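Local coordinates for protein UTP-glucose-1-phosphate uridylyltransferase 2 (Trypanosoma brucei, PDB 3GUE) that probably catalyses the transfer of a uridylyl group from UTP to glucose 1-phosphate, yielding UDP-glucose and diphosphate, at residues 403-417 / 434-446. Sequence-based numbering, arbitrary orientation. Where two conformers were deposited one is given.
Sequences RNGKPPAIDLDGEHY and LRQCTSLTVRGLV
Asp411 and Arg443 form a salt bridge on one face of a parallel strand pair, 409-412 beside 439-443, with OD2 of Asp411 2.6 Å from NH2 of Arg443. The carboxylate and guanidinium planes stand 67° apart, so this is no flat two-pronged pairing, and the bonds to OD1 are weak. Thr441 CG2 lies over one guanidinium face, while Arg443 NH1 turns back to Val442 O. Alternating backbone bonds, from Ala409 N to Thr438 O through to Asp413 N to Val442 O, join the strands. Where they end, Asp413 takes over: with CG anti to the backbone N (chi1 -168°), its OD2 offers the anti lone pair to Gly444 N at 2.8 Å, while OD1 closes an Asx turn onto Glu415 N. The Tyr417 hydroxyl donates to Gly444 O, 2.7 Å from OH. At the other end Arg403 sends NH1 to Arg435 O (2.9 Å). On the opposite face Leu412 CD2 lies alongside Val442 (3.8 Å to CB), against Phe423 and Leu426 of helix 420-427, the helix of the beta-alpha-beta crossover; Ile410 and Leu434 meet tip to tip against helix 378-385. With Gly444 N and O both gripped and Arg435 O held, side chains carry the backbone-bonded pairing past both ends of edge strand 409-412.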
loop_
_atom_site.group_PDB
_atom_site.type_symbol
_atom_site.label_atom_id
_atom_site.label_comp_id
_atom_site.label_asym_id
_atom_site.label_seq_id
_atom_site.Cartn_x
_atom_site.Cartn_y
_atom_site.Cartn_z
ATOM N N ARG A 403 9.960 -8.123 -19.949
ATOM C CA ARG A 403 10.613 -7.223 -18.981
ATOM C C ARG A 403 11.459 -7.963 -17.924
ATOM O O ARG A 403 11.974 -7.339 -16.989
ATOM C CB ARG A 403 9.631 -6.216 -18.358
ATOM C CG ARG A 403 9.173 -5.103 -19.332
ATOM C CD ARG A 403 10.200 -3.960 -19.615
ATOM N NE ARG A 403 11.597 -4.373 -19.795
ATOM C CZ ARG A 403 12.143 -4.802 -20.937
ATOM N NH1 ARG A 403 11.425 -4.904 -22.047
ATOM N NH2 ARG A 403 13.419 -5.157 -20.963
ATOM N N ASN A 404 11.616 -9.279 -18.117
ATOM C CA ASN A 404 12.487 -10.130 -17.281
ATOM C C ASN A 404 12.435 -9.858 -15.771
ATOM O O ASN A 404 13.466 -9.887 -15.086
ATOM C CB ASN A 404 13.944 -10.159 -17.819
ATOM C CG ASN A 404 14.602 -8.772 -17.886
ATOM O OD1 ASN A 404 15.045 -8.224 -16.871
ATOM N ND2 ASN A 404 14.693 -8.216 -19.100
ATOM N N GLY A 405 11.232 -9.597 -15.255
ATOM C CA GLY A 405 11.020 -9.309 -13.825
ATOM C C GLY A 405 11.251 -7.867 -13.383
ATOM O O GLY A 405 11.030 -7.544 -12.215
ATOM N N LYS A 406 11.707 -7.010 -14.304
ATOM C CA LYS A 406 12.066 -5.629 -13.987
ATOM C C LYS A 406 11.083 -4.656 -14.637
ATOM O O LYS A 406 11.083 -4.508 -15.862
ATOM C CB LYS A 406 13.492 -5.282 -14.432
ATOM C CG LYS A 406 14.608 -6.059 -13.753
ATOM C CD LYS A 406 15.962 -5.599 -14.274
ATOM C CE LYS A 406 16.902 -6.768 -14.487
ATOM N NZ LYS A 406 17.893 -6.931 -13.383
ATOM N N PRO A 407 10.234 -3.986 -13.822
ATOM C CA PRO A 407 9.302 -3.048 -14.438
ATOM C C PRO A 407 10.069 -1.913 -15.123
ATOM O O PRO A 407 11.208 -1.610 -14.718
ATOM C CB PRO A 407 8.509 -2.497 -13.246
ATOM C CG PRO A 407 8.670 -3.557 -12.157
ATOM C CD PRO A 407 10.072 -4.038 -12.353
ATOM N N PRO A 408 9.456 -1.285 -16.153
ATOM C CA PRO A 408 10.078 -0.085 -16.727
ATOM C C PRO A 408 10.320 0.904 -15.585
ATOM O O PRO A 408 9.460 1.027 -14.699
ATOM C CB PRO A 408 8.976 0.491 -17.621
ATOM C CG PRO A 408 8.072 -0.628 -17.926
ATOM C CD PRO A 408 8.161 -1.605 -16.787
ATOM N N ALA A 409 11.469 1.580 -15.580
ATOM C CA ALA A 409 11.717 2.585 -14.548
ATOM C C ALA A 409 11.208 3.954 -15.045
ATOM O O ALA A 409 11.868 4.633 -15.845
ATOM C CB ALA A 409 13.193 2.632 -14.176
ATOM N N ILE A 410 10.036 4.349 -14.571
ATOM C CA ILE A 410 9.342 5.564 -15.072
ATOM C C ILE A 410 9.511 6.761 -14.103
ATOM O O ILE A 410 9.030 6.723 -12.953
ATOM C CB ILE A 410 7.846 5.271 -15.379
ATOM C CG1 ILE A 410 7.706 4.036 -16.289
ATOM C CG2 ILE A 410 7.132 6.527 -16.012
ATOM C CD1 ILE A 410 6.256 3.551 -16.516
ATOM N N ASP A 411 10.203 7.803 -14.585
ATOM C CA ASP A 411 10.383 9.061 -13.843
ATOM C C ASP A 411 9.589 10.174 -14.538
ATOM O O ASP A 411 9.953 10.679 -15.630
ATOM C CB ASP A 411 11.870 9.420 -13.702
ATOM C CG ASP A 411 12.116 10.776 -13.024
ATOM O OD1 ASP A 411 11.184 11.485 -12.603
ATOM O OD2 ASP A 411 13.287 11.158 -12.921
ATOM N N LEU A 412 8.479 10.527 -13.903
ATOM C CA LEU A 412 7.600 11.569 -14.428
ATOM C C LEU A 412 7.818 12.856 -13.593
ATOM O O LEU A 412 7.729 12.820 -12.363
ATOM C CB LEU A 412 6.138 11.101 -14.414
ATOM C CG LEU A 412 5.649 9.938 -15.325
ATOM C CD1 LEU A 412 4.146 9.694 -15.224
ATOM C CD2 LEU A 412 6.042 10.146 -16.798
ATOM N N ASP A 413 8.139 13.954 -14.290
ATOM C CA ASP A 413 8.339 15.289 -13.732
ATOM C C ASP A 413 7.341 15.572 -12.591
ATOM O O ASP A 413 6.113 15.627 -12.813
ATOM C CB ASP A 413 8.185 16.328 -14.869
ATOM C CG ASP A 413 8.653 17.704 -14.491
ATOM O OD1 ASP A 413 8.566 18.056 -13.280
ATOM O OD2 ASP A 413 9.072 18.464 -15.413
ATOM N N GLY A 414 7.869 15.721 -11.374
ATOM C CA GLY A 414 7.042 16.001 -10.192
ATOM C C GLY A 414 6.245 17.294 -10.201
ATOM O O GLY A 414 5.274 17.427 -9.446
ATOM N N GLU A 415 6.645 18.242 -11.052
ATOM C CA GLU A 415 5.945 19.531 -11.207
ATOM C C GLU A 415 4.712 19.432 -12.122
ATOM O O GLU A 415 3.882 20.338 -12.168
ATOM C CB GLU A 415 6.907 20.584 -11.770
ATOM C CG GLU A 415 8.161 20.826 -10.938
ATOM C CD GLU A 415 9.074 21.886 -11.539
ATOM O OE1 GLU A 415 8.864 22.273 -12.711
ATOM O OE2 GLU A 415 10.004 22.351 -10.840
ATOM N N HIS A 416 4.606 18.326 -12.859
ATOM C CA HIS A 416 3.559 18.182 -13.872
ATOM C C HIS A 416 2.674 16.937 -13.762
ATOM O O HIS A 416 1.513 16.964 -14.201
ATOM C CB HIS A 416 4.170 18.228 -15.281
ATOM C CG HIS A 416 4.835 19.526 -15.608
ATOM N ND1 HIS A 416 6.143 19.605 -16.033
ATOM C CD2 HIS A 416 4.380 20.798 -15.547
ATOM C CE1 HIS A 416 6.463 20.874 -16.229
ATOM N NE2 HIS A 416 5.408 21.621 -15.948
ATOM N N TYR A 417 3.219 15.860 -13.211
ATOM C CA TYR A 417 2.590 14.529 -13.376
ATOM C C TYR A 417 2.241 13.825 -12.085
ATOM O O TYR A 417 1.816 12.662 -12.089
ATOM C CB TYR A 417 3.500 13.635 -14.231
ATOM C CG TYR A 417 3.771 14.271 -15.575
ATOM C CD1 TYR A 417 2.721 14.506 -16.461
ATOM C CD2 TYR A 417 5.047 14.696 -15.929
ATOM C CE1 TYR A 417 2.943 15.106 -17.690
ATOM C CE2 TYR A 417 5.276 15.318 -17.148
ATOM C CZ TYR A 417 4.218 15.521 -18.021
ATOM O OH TYR A 417 4.431 16.114 -19.230
ATOM N N LEU A 434 4.689 0.222 -23.473
ATOM C CA LEU A 434 5.874 0.226 -22.582
ATOM C C LEU A 434 6.436 -1.172 -22.291
ATOM O O LEU A 434 7.331 -1.325 -21.472
ATOM C CB LEU A 434 5.559 0.942 -21.245
ATOM C CG LEU A 434 5.227 2.453 -21.354
ATOM C CD1 LEU A 434 4.683 2.940 -20.058
ATOM C CD2 LEU A 434 6.453 3.296 -21.745
ATOM N N ARG A 435 5.907 -2.188 -22.953
ATOM C CA ARG A 435 6.403 -3.550 -22.758
ATOM C C ARG A 435 7.888 -3.737 -23.136
ATOM O O ARG A 435 8.569 -4.551 -22.542
ATOM C CB ARG A 435 5.505 -4.595 -23.463
ATOM C CG ARG A 435 5.312 -4.365 -24.954
ATOM C CD ARG A 435 4.448 -5.446 -25.620
ATOM N NE ARG A 435 4.394 -5.169 -27.053
ATOM C CZ ARG A 435 5.380 -5.442 -27.912
ATOM N NH1 ARG A 435 6.503 -6.039 -27.497
ATOM N NH2 ARG A 435 5.239 -5.128 -29.194
ATOM N N GLN A 436 8.394 -2.950 -24.082
ATOM C CA GLN A 436 9.810 -3.005 -24.454
ATOM C C GLN A 436 10.642 -1.909 -23.776
ATOM O O GLN A 436 11.796 -1.688 -24.147
ATOM C CB GLN A 436 9.986 -2.896 -25.979
ATOM C CG GLN A 436 8.978 -3.688 -26.807
ATOM C CD GLN A 436 9.234 -3.566 -28.297
ATOM O OE1 GLN A 436 8.577 -2.782 -28.995
ATOM N NE2 GLN A 436 10.204 -4.313 -28.787
ATOM N N CYS A 437 10.047 -1.199 -22.811
ATOM C CA CYS A 437 10.698 -0.049 -22.206
ATOM C C CYS A 437 11.469 -0.439 -20.948
ATOM O O CYS A 437 10.919 -1.046 -20.031
ATOM C CB CYS A 437 9.659 1.026 -21.898
ATOM S SG CYS A 437 10.332 2.383 -20.979
ATOM N N THR A 438 12.757 -0.124 -20.906
ATOM C CA THR A 438 13.524 -0.356 -19.669
ATOM C C THR A 438 13.470 0.893 -18.770
ATOM O O THR A 438 13.616 0.805 -17.554
ATOM C CB THR A 438 15.011 -0.822 -19.899
ATOM O OG1 THR A 438 15.774 0.222 -20.498
ATOM C CG2 THR A 438 15.110 -2.051 -20.781
ATOM N N SER A 439 13.233 2.046 -19.385
ATOM C CA SER A 439 13.340 3.327 -18.686
ATOM C C SER A 439 12.636 4.425 -19.480
ATOM O O SER A 439 12.832 4.546 -20.676
ATOM C CB SER A 439 14.823 3.673 -18.533
ATOM O OG SER A 439 15.005 4.750 -17.671
ATOM N N LEU A 440 11.802 5.218 -18.819
ATOM C CA LEU A 440 11.198 6.397 -19.460
ATOM C C LEU A 440 11.195 7.599 -18.515
ATOM O O LEU A 440 10.607 7.546 -17.437
ATOM C CB LEU A 440 9.776 6.110 -19.972
ATOM C CG LEU A 440 8.964 7.321 -20.461
ATOM C CD1 LEU A 440 9.441 7.859 -21.846
ATOM C CD2 LEU A 440 7.445 7.060 -20.445
ATOM N N THR A 441 11.876 8.668 -18.937
ATOM C CA THR A 441 11.954 9.895 -18.177
ATOM C C THR A 441 11.261 11.026 -18.964
ATOM O O THR A 441 11.544 11.247 -20.154
ATOM C CB THR A 441 13.449 10.218 -17.809
ATOM O OG1 THR A 441 13.948 9.173 -16.957
ATOM C CG2 THR A 441 13.586 11.539 -17.084
ATOM N N VAL A 442 10.347 11.724 -18.289
ATOM C CA VAL A 442 9.589 12.800 -18.897
ATOM C C VAL A 442 9.682 14.050 -18.060
ATOM O O VAL A 442 9.503 14.006 -16.839
ATOM C CB VAL A 442 8.117 12.402 -19.106
ATOM C CG1 VAL A 442 7.279 13.579 -19.645
ATOM C CG2 VAL A 442 8.041 11.159 -20.033
ATOM N N ARG A 443 9.979 15.156 -18.743
ATOM C CA ARG A 443 10.284 16.441 -18.126
ATOM C C ARG A 443 9.589 17.541 -18.923
ATOM O O ARG A 443 9.623 17.525 -20.160
ATOM C CB ARG A 443 11.801 16.709 -18.130
ATOM C CG ARG A 443 12.606 15.902 -17.123
ATOM C CD ARG A 443 12.239 16.324 -15.697
ATOM N NE ARG A 443 12.966 15.563 -14.682
ATOM C CZ ARG A 443 12.595 14.368 -14.227
ATOM N NH1 ARG A 443 11.496 13.772 -14.689
ATOM N NH2 ARG A 443 13.317 13.769 -13.297
ATOM N N GLY A 444 8.978 18.490 -18.214
ATOM C CA GLY A 444 8.174 19.535 -18.847
ATOM C C GLY A 444 6.805 19.018 -19.270
ATOM O O GLY A 444 6.417 17.867 -18.937
ATOM N N LEU A 445 6.053 19.864 -19.980
ATOM C CA LEU A 445 4.725 19.462 -20.505
ATOM C C LEU A 445 4.804 18.603 -21.782
ATOM O O LEU A 445 5.371 19.020 -22.783
ATOM C CB LEU A 445 3.819 20.677 -20.722
ATOM C CG LEU A 445 3.273 21.374 -19.468
ATOM C CD1 LEU A 445 2.884 22.818 -19.773
ATOM C CD2 LEU A 445 2.079 20.584 -18.869
ATOM N N VAL A 446 4.198 17.414 -21.728
ATOM C CA VAL A 446 4.325 16.393 -22.775
ATOM C C VAL A 446 3.008 15.650 -22.869
ATOM O O VAL A 446 2.346 15.385 -21.854
ATOM C CB VAL A 446 5.529 15.403 -22.497
ATOM C CG1 VAL A 446 5.472 14.149 -23.336
ATOM C CG2 VAL A 446 6.888 16.100 -22.675
HETATM O O HOH W 1 13.171 -1.603 -16.338
HETATM O O HOH W 2 13.405 6.688 -15.498
HETATM O O HOH W 3 15.761 10.748 -14.531
#